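Local coordinates for cyclic nucleotide-binding domain (CNMP-BD) protein (PDB 3MDP) that probably binds a cyclic nucleotide or similar small anion in a double-stranded beta-helix domain and may act as a DNA-binding transcription factor, at residues Asn44-Asn49 against Pro92-Ser97; Met51-Gly56 against Ala82-Ser87; Gly57-Tyr62 against Ser98-Lys103. All blocks are in the same frame, centred on the assembly; numbering follows the deposited sequence. Where two conformers were deposited one is given.

Contact 1 of 3, residues Asn44-Asn49 against Pro92-Ser97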
ATOM      1  N   ASN A  44     -12.194  -3.059 -12.944  1.00 14.56           N
ATOM      2  CA  ASN A  44     -12.951  -1.857 -13.277  1.00 14.30           C
ATOM      3  C   ASN A  44     -14.276  -1.709 -12.553  1.00 14.74           C
ATOM      4  O   ASN A  44     -14.885  -0.655 -12.639  1.00 15.78           O
ATOM      5  CB  ASN A  44     -13.107  -1.678 -14.792  1.00 14.80           C
ATOM      6  CG  ASN A  44     -11.773  -1.469 -15.468  1.00 18.11           C
ATOM      7  OD1 ASN A  44     -10.890  -0.789 -14.924  1.00 19.14           O
ATOM      8  ND2 ASN A  44     -11.595  -2.073 -16.624  1.00 22.86           N
ATOM      9  N   SER A  45     -14.705  -2.721 -11.808  1.00 16.72           N
ATOM     10  CA  SER A  45     -15.924  -2.595 -11.004  1.00 17.50           C
ATOM     11  C   SER A  45     -15.625  -1.766  -9.781  1.00 16.09           C
ATOM     12  O   SER A  45     -14.491  -1.766  -9.275  1.00 15.09           O
ATOM     13  CB  SER A  45     -16.484  -3.959 -10.551  1.00 17.51           C
ATOM     14  OG  SER A  45     -16.972  -4.715 -11.635  1.00 22.01           O
ATOM     15  N   LYS A  46     -16.661  -1.099  -9.274  1.00 12.73           N
ATOM     16  CA  LYS A  46     -16.572  -0.380  -8.009  1.00 11.71           C
ATOM     17  C   LYS A  46     -16.132  -1.340  -6.919  1.00 11.69           C
ATOM     18  O   LYS A  46     -16.701  -2.421  -6.760  1.00 13.08           O
ATOM     19  CB  LYS A  46     -17.918   0.264  -7.660  1.00 13.93           C
ATOM     20  CG  LYS A  46     -17.932   1.170  -6.440  1.00 15.28           C
ATOM     21  CD  LYS A  46     -17.032   2.411  -6.564  1.00 21.53           C
ATOM     22  CE  LYS A  46     -17.511   3.505  -5.622  1.00 22.73           C
ATOM     23  NZ  LYS A  46     -16.384   4.084  -4.895  1.00 36.10           N
ATOM     24  N   ALA A  47     -15.113  -0.954  -6.172  1.00 12.82           N
ATOM     25  CA  ALA A  47     -14.530  -1.827  -5.165  1.00 12.30           C
ATOM     26  C   ALA A  47     -15.344  -1.753  -3.863  1.00 12.75           C
ATOM     27  O   ALA A  47     -15.013  -1.006  -2.967  1.00 17.37           O
ATOM     28  CB  ALA A  47     -13.049  -1.474  -4.919  1.00 10.72           C
ATOM     29  N   ASP A  48     -16.433  -2.512  -3.796  1.00 11.96           N
ATOM     30  CA  ASP A  48     -17.319  -2.456  -2.652  1.00 13.66           C
ATOM     31  C   ASP A  48     -17.108  -3.598  -1.647  1.00 14.52           C
ATOM     32  O   ASP A  48     -17.846  -3.679  -0.655  1.00 13.67           O
ATOM     33  CB  ASP A  48     -18.782  -2.421  -3.139  1.00 15.76           C
ATOM     34  CG  ASP A  48     -19.206  -1.022  -3.600  1.00 18.96           C
ATOM     35  OD1 ASP A  48     -18.611  -0.022  -3.153  1.00 19.28           O
ATOM     36  OD2 ASP A  48     -20.139  -0.942  -4.399  1.00 22.89           O
ATOM     37  N   ASN A  49     -16.094  -4.443  -1.876  1.00 14.52           N
ATOM     38  CA  ASN A  49     -15.807  -5.605  -1.020  1.00 15.23           C
ATOM     39  C   ASN A  49     -14.307  -5.798  -0.802  1.00 14.86           C
ATOM     40  O   ASN A  49     -13.544  -5.915  -1.772  1.00 14.14           O
ATOM     41  CB  ASN A  49     -16.377  -6.874  -1.642  1.00 15.97           C
ATOM     42  CG  ASN A  49     -17.884  -6.798  -1.846  1.00 20.88           C
ATOM     43  OD1 ASN A  49     -18.356  -6.247  -2.838  1.00 12.48           O
ATOM     44  ND2 ASN A  49     -18.644  -7.325  -0.887  1.00 17.01           N
ATOM     45  N   PRO A  92      -8.925   5.442  -6.794  1.00 15.43           N
ATOM     46  CA  PRO A  92     -10.328   5.854  -6.864  1.00 13.72           C
ATOM     47  C   PRO A  92     -11.350   4.727  -6.661  1.00 11.11           C
ATOM     48  O   PRO A  92     -12.447   4.807  -7.192  1.00 13.45           O
ATOM     49  CB  PRO A  92     -10.418   6.390  -8.292  1.00 16.17           C
ATOM     50  CG  PRO A  92      -9.561   5.419  -9.049  1.00 13.42           C
ATOM     51  CD  PRO A  92      -8.376   5.197  -8.140  1.00 16.87           C
ATOM     52  N   TYR A  93     -10.980   3.694  -5.912  1.00 13.05           N
ATOM     53  CA  TYR A  93     -11.943   2.686  -5.410  1.00 12.89           C
ATOM     54  C   TYR A  93     -12.612   1.836  -6.501  1.00 11.12           C
ATOM     55  O   TYR A  93     -13.808   1.480  -6.414  1.00 15.10           O
ATOM     56  CB  TYR A  93     -13.007   3.355  -4.526  1.00 12.73           C
ATOM     57  CG  TYR A  93     -12.501   4.319  -3.488  1.00 12.29           C
ATOM     58  CD1 TYR A  93     -11.620   3.898  -2.475  1.00 13.73           C
ATOM     59  CD2 TYR A  93     -12.967   5.629  -3.454  1.00 11.93           C
ATOM     60  CE1 TYR A  93     -11.174   4.785  -1.503  1.00 16.82           C
ATOM     61  CE2 TYR A  93     -12.520   6.525  -2.480  1.00 16.85           C
ATOM     62  CZ  TYR A  93     -11.637   6.084  -1.504  1.00 16.18           C
ATOM     63  OH  TYR A  93     -11.205   6.941  -0.549  1.00 22.26           O
ATOM     64  N   HIS A  94     -11.840   1.493  -7.525  1.00 11.91           N
ATOM     65  CA  HIS A  94     -12.252   0.538  -8.548  1.00 12.48           C
ATOM     66  C   HIS A  94     -11.196  -0.551  -8.634  1.00 14.48           C
ATOM     67  O   HIS A  94     -10.005  -0.286  -8.502  1.00 13.55           O
ATOM     68  CB  HIS A  94     -12.487   1.228  -9.908  1.00 14.25           C
ATOM     69  CG  HIS A  94     -13.748   2.032  -9.942  1.00 14.71           C
ATOM     70  ND1 HIS A  94     -13.899   3.204  -9.228  1.00 19.64           N
ATOM     71  CD2 HIS A  94     -14.926   1.824 -10.580  1.00 16.57           C
ATOM     72  CE1 HIS A  94     -15.118   3.680  -9.425  1.00 20.27           C
ATOM     73  NE2 HIS A  94     -15.759   2.863 -10.240  1.00 14.74           N
ATOM     74  N   TYR A  95     -11.629  -1.798  -8.770  1.00 11.99           N
ATOM     75  CA  TYR A  95     -10.672  -2.905  -8.804  1.00 14.28           C
ATOM     76  C   TYR A  95      -9.700  -2.762  -9.986  1.00 15.19           C
ATOM     77  O   TYR A  95     -10.100  -2.481 -11.125  1.00 15.64           O
ATOM     78  CB  TYR A  95     -11.409  -4.244  -8.858  1.00 13.42           C
ATOM     79  CG  TYR A  95     -12.255  -4.574  -7.630  1.00 13.87           C
ATOM     80  CD1 TYR A  95     -11.681  -4.680  -6.373  1.00 16.11           C
ATOM     81  CD2 TYR A  95     -13.630  -4.841  -7.744  1.00 13.69           C
ATOM     82  CE1 TYR A  95     -12.427  -5.006  -5.275  1.00 10.87           C
ATOM     83  CE2 TYR A  95     -14.392  -5.170  -6.638  1.00 14.78           C
ATOM     84  CZ  TYR A  95     -13.794  -5.271  -5.409  1.00 15.51           C
ATOM     85  OH  TYR A  95     -14.561  -5.590  -4.300  1.00 13.17           O
ATOM     86  N   THR A  96      -8.416  -2.960  -9.705  1.00 14.42           N
ATOM     87  CA  THR A  96      -7.365  -2.794 -10.709  1.00 14.96           C
ATOM     88  C   THR A  96      -7.043  -4.133 -11.365  1.00 13.96           C
ATOM     89  O   THR A  96      -6.272  -4.212 -12.332  1.00 14.74           O
ATOM     90  CB  THR A  96      -6.088  -2.179 -10.080  1.00 16.47           C
ATOM     91  OG1 THR A  96      -5.665  -2.985  -8.964  1.00 15.10           O
ATOM     92  CG2 THR A  96      -6.362  -0.725  -9.615  1.00 14.25           C
ATOM     93  N   SER A  97      -7.652  -5.191 -10.847  1.00 13.29           N
ATOM     94  CA  SER A  97      -7.531  -6.508 -11.445  1.00 13.70           C
ATOM     95  C   SER A  97      -8.782  -7.288 -11.125  1.00 14.82           C
ATOM     96  O   SER A  97      -9.548  -6.887 -10.258  1.00 16.24           O
ATOM     97  CB  SER A  97      -6.272  -7.202 -10.899  1.00 16.19           C
ATOM     98  OG  SER A  97      -6.406  -7.494  -9.522  1.00 20.70           O
TER
HETATM   99  O   HOH W   1      -9.449   0.039 -12.383  1.00 25.50           O
HETATM  100  O   HOH W   2     -16.826  -7.219  -5.034  1.00 41.29           O
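Tyr95 reaches across from 92-97 and lays its ring against Ala47, and this is the closely packed half of the contact. Ala47 CA sits over one face of the ring, 3.7 Å from its centroid and displaced toward the rim, while Ala47 CB comes to 3.6 Å from Tyr95 CE1. Beyond the ring, the phenol OH donates to the carbonyl of Asn49; the 2.7 Å bond from Tyr95 OH to Asn49 O lies in the carbonyl plane, on a lone pair, and the acceptor stands at the ring edge. A water also donates to Tyr95 OH and to Asn49 OD1, Asn49 ND2 hydrogen-bonds Asp109, and Phe41 stacks on the tyrosine. Two loops of the double-stranded beta-helix are joined here, one leading into strand 49-55 and the other into strand 98-101. Their backbones meet at a single bridge, Lys46 with His94, flanked by Tyr95 N to Ser45 O and Ala47 N to Tyr93 O (2.8 Å). Ala47 is the centre of an inverse gamma turn, and Thr96, next to Tyr95, hydrogen-bonds through OG1 to a succinate, probably from the crystallisation liquor. The other half is looser and faces solvent. Lys46, its CG anti to the backbone N (chi1 -174°) and its chain bent at chi2, passes CD off-centre across the His94 ring, 4.1 Å from the centroid. That imidazole is fixed from its own segment, His94 ND1 donating to Pro92 O at 3.0 Å. Asn44 N bonds Tyr95 O, and a water donates to both Asn44 OD1 and that carbonyl, 2.9 Å from Tyr95 O.

Contact 2 of 3, residues Met51-Gly56 against Ala82-Ser87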
HETATM    1  N   MSE A  51     -11.708  -8.401   0.957  0.70  9.49           N
HETATM    2  CA  MSE A  51     -11.763  -9.805   1.363  0.70  9.64           C
HETATM    3  C   MSE A  51     -10.495 -10.265   2.057  0.70  8.81           C
HETATM    4  O   MSE A  51      -9.402  -9.787   1.759  0.70 10.07           O
HETATM    5  CB  MSE A  51     -12.085 -10.697   0.167  0.70 10.38           C
HETATM    6  CG  MSE A  51     -13.527 -10.568  -0.212  0.70 13.66           C
HETATM    7 SE   MSE A  51     -13.845 -11.361  -1.922  0.53 12.35          SE
HETATM    8  CE  MSE A  51     -15.761 -10.953  -2.123  0.70 10.62           C
ATOM      9  N   LEU A  52     -10.675 -11.140   3.036  1.00 11.27           N
ATOM     10  CA  LEU A  52      -9.582 -11.864   3.711  1.00 12.51           C
ATOM     11  C   LEU A  52      -9.760 -13.328   3.292  1.00 11.28           C
ATOM     12  O   LEU A  52     -10.842 -13.886   3.438  1.00 10.17           O
ATOM     13  CB  LEU A  52      -9.676 -11.755   5.243  1.00 14.14           C
ATOM     14  CG  LEU A  52      -8.778 -12.732   6.029  1.00 17.43           C
ATOM     15  CD1 LEU A  52      -7.329 -12.273   5.963  1.00 16.56           C
ATOM     16  CD2 LEU A  52      -9.283 -12.847   7.481  1.00 15.39           C
ATOM     17  N   LEU A  53      -8.732 -13.906   2.698  1.00 11.02           N
ATOM     18  CA  LEU A  53      -8.785 -15.299   2.271  1.00 12.00           C
ATOM     19  C   LEU A  53      -8.578 -16.220   3.459  1.00 11.41           C
ATOM     20  O   LEU A  53      -7.553 -16.176   4.123  1.00 12.36           O
ATOM     21  CB  LEU A  53      -7.751 -15.551   1.183  1.00 13.45           C
ATOM     22  CG  LEU A  53      -7.786 -16.912   0.500  1.00 15.39           C
ATOM     23  CD1 LEU A  53      -9.165 -17.229  -0.122  1.00 10.43           C
ATOM     24  CD2 LEU A  53      -6.652 -16.985  -0.518  1.00  9.12           C
ATOM     25  N   LEU A  54      -9.573 -17.043   3.735  1.00 11.83           N
ATOM     26  CA  LEU A  54      -9.501 -18.001   4.842  1.00 11.39           C
ATOM     27  C   LEU A  54      -9.022 -19.372   4.409  1.00 12.43           C
ATOM     28  O   LEU A  54      -8.304 -20.045   5.154  1.00 12.17           O
ATOM     29  CB  LEU A  54     -10.851 -18.146   5.511  1.00  9.24           C
ATOM     30  CG  LEU A  54     -11.464 -16.886   6.126  1.00  9.75           C
ATOM     31  CD1 LEU A  54     -12.877 -17.172   6.572  1.00 11.06           C
ATOM     32  CD2 LEU A  54     -10.591 -16.381   7.313  1.00 12.44           C
ATOM     33  N   GLU A  55      -9.429 -19.785   3.216  1.00 12.83           N
ATOM     34  CA  GLU A  55      -9.148 -21.108   2.715  1.00 14.08           C
ATOM     35  C   GLU A  55      -9.184 -21.066   1.196  1.00 13.22           C
ATOM     36  O   GLU A  55      -9.987 -20.333   0.612  1.00 12.74           O
ATOM     37  CB  GLU A  55     -10.199 -22.101   3.233  1.00 17.84           C
ATOM     38  CG  GLU A  55      -9.970 -23.537   2.786  1.00 25.34           C
ATOM     39  CD  GLU A  55     -11.188 -24.407   3.016  1.00 31.59           C
ATOM     40  OE1 GLU A  55     -11.997 -24.063   3.909  1.00 28.17           O
ATOM     41  OE2 GLU A  55     -11.339 -25.416   2.295  1.00 35.31           O
ATOM     42  N   GLY A  56      -8.287 -21.840   0.578  1.00 11.84           N
ATOM     43  CA  GLY A  56      -8.200 -21.975  -0.862  1.00  9.90           C
ATOM     44  C   GLY A  56      -7.154 -21.091  -1.508  1.00 11.36           C
ATOM     45  O   GLY A  56      -6.076 -20.843  -0.947  1.00 10.40           O
ATOM     46  N   ALA A  82      -4.103 -13.702   3.765  1.00 14.74           N
ATOM     47  CA  ALA A  82      -3.849 -12.459   3.041  1.00 14.96           C
ATOM     48  C   ALA A  82      -5.150 -11.811   2.527  1.00 15.32           C
ATOM     49  O   ALA A  82      -6.141 -12.496   2.234  1.00 14.33           O
ATOM     50  CB  ALA A  82      -2.888 -12.722   1.879  1.00 12.04           C
ATOM     51  N   ILE A  83      -5.127 -10.485   2.419  1.00 15.56           N
ATOM     52  CA  ILE A  83      -6.246  -9.723   1.906  1.00 15.52           C
ATOM     53  C   ILE A  83      -6.151  -9.438   0.415  1.00 14.17           C
ATOM     54  O   ILE A  83      -5.043  -9.354  -0.182  1.00 15.20           O
ATOM     55  CB  ILE A  83      -6.484  -8.386   2.716  1.00 18.77           C
ATOM     56  CG1 ILE A  83      -5.345  -7.385   2.535  1.00 17.80           C
ATOM     57  CG2 ILE A  83      -6.682  -8.691   4.229  1.00 17.14           C
ATOM     58  CD1 ILE A  83      -5.750  -5.951   2.912  1.00 20.24           C
ATOM     59  N   PHE A  84      -7.315  -9.247  -0.187  1.00 13.06           N
ATOM     60  CA  PHE A  84      -7.417  -8.843  -1.592  1.00 12.33           C
ATOM     61  C   PHE A  84      -8.690  -8.028  -1.775  1.00 13.64           C
ATOM     62  O   PHE A  84      -9.488  -7.927  -0.864  1.00 12.94           O
ATOM     63  CB  PHE A  84      -7.287 -10.062  -2.557  1.00 13.27           C
ATOM     64  CG  PHE A  84      -8.413 -11.076  -2.449  1.00 11.46           C
ATOM     65  CD1 PHE A  84      -8.449 -11.989  -1.417  1.00 13.39           C
ATOM     66  CD2 PHE A  84      -9.421 -11.118  -3.401  1.00 15.68           C
ATOM     67  CE1 PHE A  84      -9.507 -12.919  -1.308  1.00 15.18           C
ATOM     68  CE2 PHE A  84     -10.432 -12.055  -3.330  1.00 14.55           C
ATOM     69  CZ  PHE A  84     -10.474 -12.967  -2.283  1.00 11.03           C
ATOM     70  N   GLY A  85      -8.835  -7.374  -2.921  1.00 13.26           N
ATOM     71  CA  GLY A  85      -9.824  -6.298  -3.050  1.00 14.69           C
ATOM     72  C   GLY A  85      -9.400  -5.010  -2.362  1.00 11.66           C
ATOM     73  O   GLY A  85     -10.244  -4.233  -1.912  1.00 12.56           O
ATOM     74  N   VAL A  86      -8.094  -4.759  -2.310  1.00 11.98           N
ATOM     75  CA  VAL A  86      -7.533  -3.636  -1.546  1.00 13.50           C
ATOM     76  C   VAL A  86      -7.978  -2.258  -2.055  1.00 12.51           C
ATOM     77  O   VAL A  86      -8.012  -1.287  -1.290  1.00 12.89           O
ATOM     78  CB  VAL A  86      -5.973  -3.680  -1.474  1.00 12.96           C
ATOM     79  CG1 VAL A  86      -5.511  -4.894  -0.683  1.00 14.38           C
ATOM     80  CG2 VAL A  86      -5.328  -3.656  -2.894  1.00 13.14           C
ATOM     81  N   SER A  87      -8.340  -2.158  -3.329  1.00 11.96           N
ATOM     82  CA  SER A  87      -8.867  -0.875  -3.851  1.00 12.55           C
ATOM     83  C   SER A  87     -10.195  -0.427  -3.203  1.00 12.62           C
ATOM     84  O   SER A  87     -10.613   0.711  -3.394  1.00 13.29           O
ATOM     85  CB  SER A  87      -8.995  -0.911  -5.376  1.00 14.15           C
ATOM     86  OG  SER A  87      -7.714  -0.890  -5.973  1.00 14.57           O
TER
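Met51, present as selenomethionine, lies across one face of the Phe84 ring at an oblique angle. Its CB does the close work, 3.9 Å from the ring centroid and displaced toward the rim, in a CH-pi contact. The chain then runs on extended, in one of its two conformers bringing SE to 4.5 Å from that centroid, an oblique Met-aromatic contact. Phe84 can receive it because its CG is wedged between the backbone N and the carbonyl carbon (chi1 65°), which folds the ring back over the neighbouring strand. Leu53 meets the ring at the edge, with CB 4.0 Å from Phe84 CE1. Replacing Phe84 by an alanine would probably open a gap beside Met51 and Leu53 and leave CB and SE of Met51 without the ring face they lie against. On the face of the sheet away from Met51 and Phe84, Leu52 and Ile83 cross at about a right angle, CD1 of Leu52 lying 4.0 Å from CG2 of Ile83, near Phe14 and Phe13 of helix 12-15. The backbones form an antiparallel ladder: Met51 and Phe84 are a hydrogen-bonded pair, with both N-to-O bonds 2.9 Å (Met51 N to Phe84 O, Phe84 N to Met51 O), Leu52 and Ile83 a non-hydrogen-bonded one, and Leu53 N closes on Ala82 O. Strand 83-84 is the outermost of its sheet within this chain and leads into Gly85, Val86 and Ser87, which bind succinate, Gly85 N weakly. Aromatic contacts on one face and aliphatic on the other imply a buried seam held by apolar packing and paired amides.

Contact 3 of 3, residues Gly57-Tyr62 against Ser98-Lys103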
ATOM      1  N   GLY A  57      -7.461 -20.625  -2.711  1.00 12.39           N
ATOM      2  CA  GLY A  57      -6.471 -19.927  -3.507  1.00 11.71           C
ATOM      3  C   GLY A  57      -7.189 -18.954  -4.415  1.00 11.30           C
ATOM      4  O   GLY A  57      -8.250 -19.267  -4.951  1.00 11.64           O
ATOM      5  N   VAL A  58      -6.577 -17.793  -4.610  0.50  9.74           N
ATOM      6  CA  VAL A  58      -7.104 -16.770  -5.495  0.50  9.32           C
ATOM      7  C   VAL A  58      -6.022 -16.270  -6.433  0.50 10.49           C
ATOM      8  O   VAL A  58      -4.858 -16.089  -6.039  0.50 10.20           O
ATOM      9  CB  VAL A  58      -7.722 -15.603  -4.705  0.50  8.21           C
ATOM     10  CG1 VAL A  58      -7.849 -14.333  -5.580  0.50  6.56           C
ATOM     11  CG2 VAL A  58      -9.084 -16.014  -4.132  0.50  8.47           C
ATOM     12  N   GLU A  59      -6.402 -16.085  -7.691  0.50 12.06           N
ATOM     13  CA  GLU A  59      -5.533 -15.437  -8.662  0.50 12.65           C
ATOM     14  C   GLU A  59      -6.062 -14.047  -9.002  0.50 12.78           C
ATOM     15  O   GLU A  59      -7.259 -13.864  -9.270  0.50 10.57           O
ATOM     16  CB  GLU A  59      -5.414 -16.287  -9.924  0.50 13.86           C
ATOM     17  CG  GLU A  59      -4.358 -17.377  -9.798  0.50 15.58           C
ATOM     18  CD  GLU A  59      -4.067 -18.083 -11.103  0.50 17.69           C
ATOM     19  OE1 GLU A  59      -4.617 -17.660 -12.149  0.50 22.43           O
ATOM     20  OE2 GLU A  59      -3.288 -19.057 -11.080  0.50 11.95           O
ATOM     21  N   LEU A  60      -5.175 -13.055  -8.967  1.00 13.78           N
ATOM     22  CA  LEU A  60      -5.536 -11.739  -9.428  1.00 14.08           C
ATOM     23  C   LEU A  60      -5.000 -11.679 -10.834  1.00 14.64           C
ATOM     24  O   LEU A  60      -3.835 -12.019 -11.076  1.00 11.43           O
ATOM     25  CB  LEU A  60      -4.892 -10.685  -8.536  1.00 14.66           C
ATOM     26  CG  LEU A  60      -5.276 -10.790  -7.064  1.00 17.58           C
ATOM     27  CD1 LEU A  60      -4.653  -9.639  -6.309  1.00 17.41           C
ATOM     28  CD2 LEU A  60      -6.852 -10.838  -6.891  1.00 11.78           C
ATOM     29  N   PHE A  61      -5.842 -11.246 -11.766  1.00 15.57           N
ATOM     30  CA  PHE A  61      -5.494 -11.292 -13.177  1.00 16.90           C
ATOM     31  C   PHE A  61      -6.169 -10.198 -13.997  1.00 19.07           C
ATOM     32  O   PHE A  61      -7.092  -9.531 -13.534  1.00 15.13           O
ATOM     33  CB  PHE A  61      -5.893 -12.661 -13.733  1.00 16.95           C
ATOM     34  CG  PHE A  61      -7.382 -12.878 -13.792  1.00 18.57           C
ATOM     35  CD1 PHE A  61      -8.096 -13.228 -12.645  1.00 17.24           C
ATOM     36  CD2 PHE A  61      -8.076 -12.717 -14.979  1.00 18.43           C
ATOM     37  CE1 PHE A  61      -9.479 -13.412 -12.697  1.00 16.94           C
ATOM     38  CE2 PHE A  61      -9.456 -12.909 -15.034  1.00 18.97           C
ATOM     39  CZ  PHE A  61     -10.151 -13.254 -13.903  1.00 16.64           C
ATOM     40  N   TYR A  62      -5.683 -10.036 -15.223  1.00 25.67           N
ATOM     41  CA  TYR A  62      -6.366  -9.259 -16.277  1.00 30.82           C
ATOM     42  C   TYR A  62      -7.069 -10.178 -17.288  1.00 34.17           C
ATOM     43  O   TYR A  62      -6.489 -11.183 -17.731  1.00 32.78           O
ATOM     44  CB  TYR A  62      -5.377  -8.407 -17.050  1.00 30.05           C
ATOM     45  CG  TYR A  62      -4.471  -7.555 -16.192  1.00 32.95           C
ATOM     46  CD1 TYR A  62      -4.967  -6.844 -15.106  1.00 30.58           C
ATOM     47  CD2 TYR A  62      -3.121  -7.428 -16.500  1.00 36.75           C
ATOM     48  CE1 TYR A  62      -4.140  -6.056 -14.336  1.00 31.48           C
ATOM     49  CE2 TYR A  62      -2.279  -6.630 -15.739  1.00 38.11           C
ATOM     50  CZ  TYR A  62      -2.794  -5.949 -14.663  1.00 36.94           C
ATOM     51  OH  TYR A  62      -1.961  -5.159 -13.921  1.00 38.57           O
ATOM     52  N   SER A  98      -9.005  -8.389 -11.838  1.00 15.31           N
ATOM     53  CA  SER A  98     -10.040  -9.323 -11.487  1.00 15.29           C
ATOM     54  C   SER A  98      -9.465 -10.349 -10.517  1.00 16.81           C
ATOM     55  O   SER A  98      -8.244 -10.470 -10.397  1.00 15.30           O
ATOM     56  CB  SER A  98     -10.603 -10.007 -12.731  1.00 16.70           C
ATOM     57  OG  SER A  98     -11.129  -9.045 -13.639  1.00 13.49           O
ATOM     58  N   ALA A  99     -10.360 -11.054  -9.812  1.00 14.98           N
ATOM     59  CA  ALA A  99     -10.006 -12.140  -8.900  1.00 14.71           C
ATOM     60  C   ALA A  99     -10.810 -13.408  -9.194  1.00 14.62           C
ATOM     61  O   ALA A  99     -12.045 -13.368  -9.341  1.00 15.17           O
ATOM     62  CB  ALA A  99     -10.205 -11.725  -7.456  1.00 11.20           C
ATOM     63  N   ARG A 100     -10.112 -14.538  -9.267  1.00 13.21           N
ATOM     64  CA  ARG A 100     -10.782 -15.810  -9.437  1.00 13.67           C
ATOM     65  C   ARG A 100     -10.255 -16.860  -8.475  1.00 13.00           C
ATOM     66  O   ARG A 100      -9.051 -16.873  -8.114  1.00 12.07           O
ATOM     67  CB  ARG A 100     -10.689 -16.291 -10.883  1.00 16.23           C
ATOM     68  CG  ARG A 100      -9.290 -16.608 -11.389  1.00 18.42           C
ATOM     69  CD  ARG A 100      -9.325 -17.054 -12.826  1.00 20.71           C
ATOM     70  NE  ARG A 100      -7.981 -16.982 -13.380  1.00 23.96           N
ATOM     71  CZ  ARG A 100      -7.681 -16.642 -14.630  1.00 31.73           C
ATOM     72  NH1 ARG A 100      -8.629 -16.370 -15.527  1.00 35.61           N
ATOM     73  NH2 ARG A 100      -6.404 -16.576 -14.987  1.00 33.98           N
ATOM     74  N   ALA A 101     -11.167 -17.743  -8.077  1.00 13.09           N
ATOM     75  CA  ALA A 101     -10.858 -18.860  -7.207  1.00 12.07           C
ATOM     76  C   ALA A 101     -10.096 -19.929  -7.998  1.00 11.82           C
ATOM     77  O   ALA A 101     -10.519 -20.332  -9.086  1.00 12.64           O
ATOM     78  CB  ALA A 101     -12.140 -19.434  -6.606  1.00 12.34           C
ATOM     79  N   THR A 102      -8.971 -20.393  -7.459  1.00 12.41           N
ATOM     80  CA  THR A 102      -8.220 -21.487  -8.103  1.00 13.40           C
ATOM     81  C   THR A 102      -8.419 -22.811  -7.375  1.00 14.35           C
ATOM     82  O   THR A 102      -7.969 -23.847  -7.847  1.00 12.96           O
ATOM     83  CB  THR A 102      -6.729 -21.163  -8.162  1.00 14.08           C
ATOM     84  OG1 THR A 102      -6.253 -20.983  -6.832  1.00 13.71           O
ATOM     85  CG2 THR A 102      -6.511 -19.879  -8.932  1.00 15.53           C
ATOM     86  N   LYS A 103      -9.077 -22.755  -6.221  1.00 15.51           N
ATOM     87  CA  LYS A 103      -9.488 -23.923  -5.453  1.00 16.90           C
ATOM     88  C   LYS A 103     -10.764 -23.503  -4.746  1.00 11.94           C
ATOM     89  O   LYS A 103     -11.167 -22.348  -4.843  1.00 14.87           O
ATOM     90  CB  LYS A 103      -8.464 -24.350  -4.372  1.00 19.85           C
ATOM     91  CG  LYS A 103      -7.085 -23.833  -4.469  1.00 26.40           C
ATOM     92  CD  LYS A 103      -6.179 -24.587  -3.479  1.00 30.21           C
ATOM     93  CE  LYS A 103      -4.785 -23.980  -3.420  1.00 37.11           C
ATOM     94  NZ  LYS A 103      -3.760 -24.935  -2.872  1.00 36.10           N
TER
HETATM   95  O   HOH W   3      -9.447  -8.110 -15.653  1.00 26.23           O
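Gly57 opens the pairing of two antiparallel strands by accepting a bond from Thr102, 2.8 Å from Thr102 N to Gly57 O. A CB here would collide with Thr102 OG1, so the close approach depends on glycine; its own N is buried without a partner. Val58 follows on the inner face, its CG1 4.0 Å from Ala99 CB in one of two conformers, and is also packed against Phe84. Glu59 turns to the other face and is hydrogen-bonded to Arg100 through both backbone amides. Its extended side chain lies across Thr102, CG meeting the methyl CG2 at 3.4 Å, before OE1 arrives at the edge of the Arg100 guanidinium. That salt bridge, which rests on one of two Glu59 conformers, is long, 3.5 Å from Glu59 OE1 to Arg100 NH2, and the two flat groups are turned 55° from each other. Leu60 returns to the inner face, where CD2 rests 3.5 Å from Ala99 CB and the side chain touches Arg140. Phe61 is sandwiched. With CG held between its backbone N and carbonyl carbon (chi1 68°), the ring leans over the partner strand, where Ser98 CB touches one face and the Arg100 guanidinium lies flat on the other, its CZ 3.8 Å from the ring centroid and the planes only 10° apart. Bonds in both directions tie Phe61 to Ser98, whose OG also accepts from Glu43 N. This is a strand pair of a beta-helix sheet, with strands 74-78 and 39-41 flanking it. Its two faces differ chemically: aliphatic groups point inward, whereas outside the guanidinium meets a carboxylate at its edge and an aromatic face, and the two together probably help to fix its orientation.

Contacts 2 and 3 are buried strand pairings, one in each of the two sheets of the beta-helix, whereas contact 1 joins loops at a partly exposed end. The same chain runs feed them: 44-49 leads into 51-56 and then 57-62, while 82-87, 92-97 and 98-103 follow one another on the partner side. Chemistry follows place. Contact 2 is apolar in its side chains, contact 3 combines an apolar inner face with a charged and aromatic outer one, and contact 1 relies on backbone bonds, a phenol and water. Phe84 of contact 2 packs on Ala99 of contact 3, and Ala47 of contact 1 touches Ser87 of contact 2.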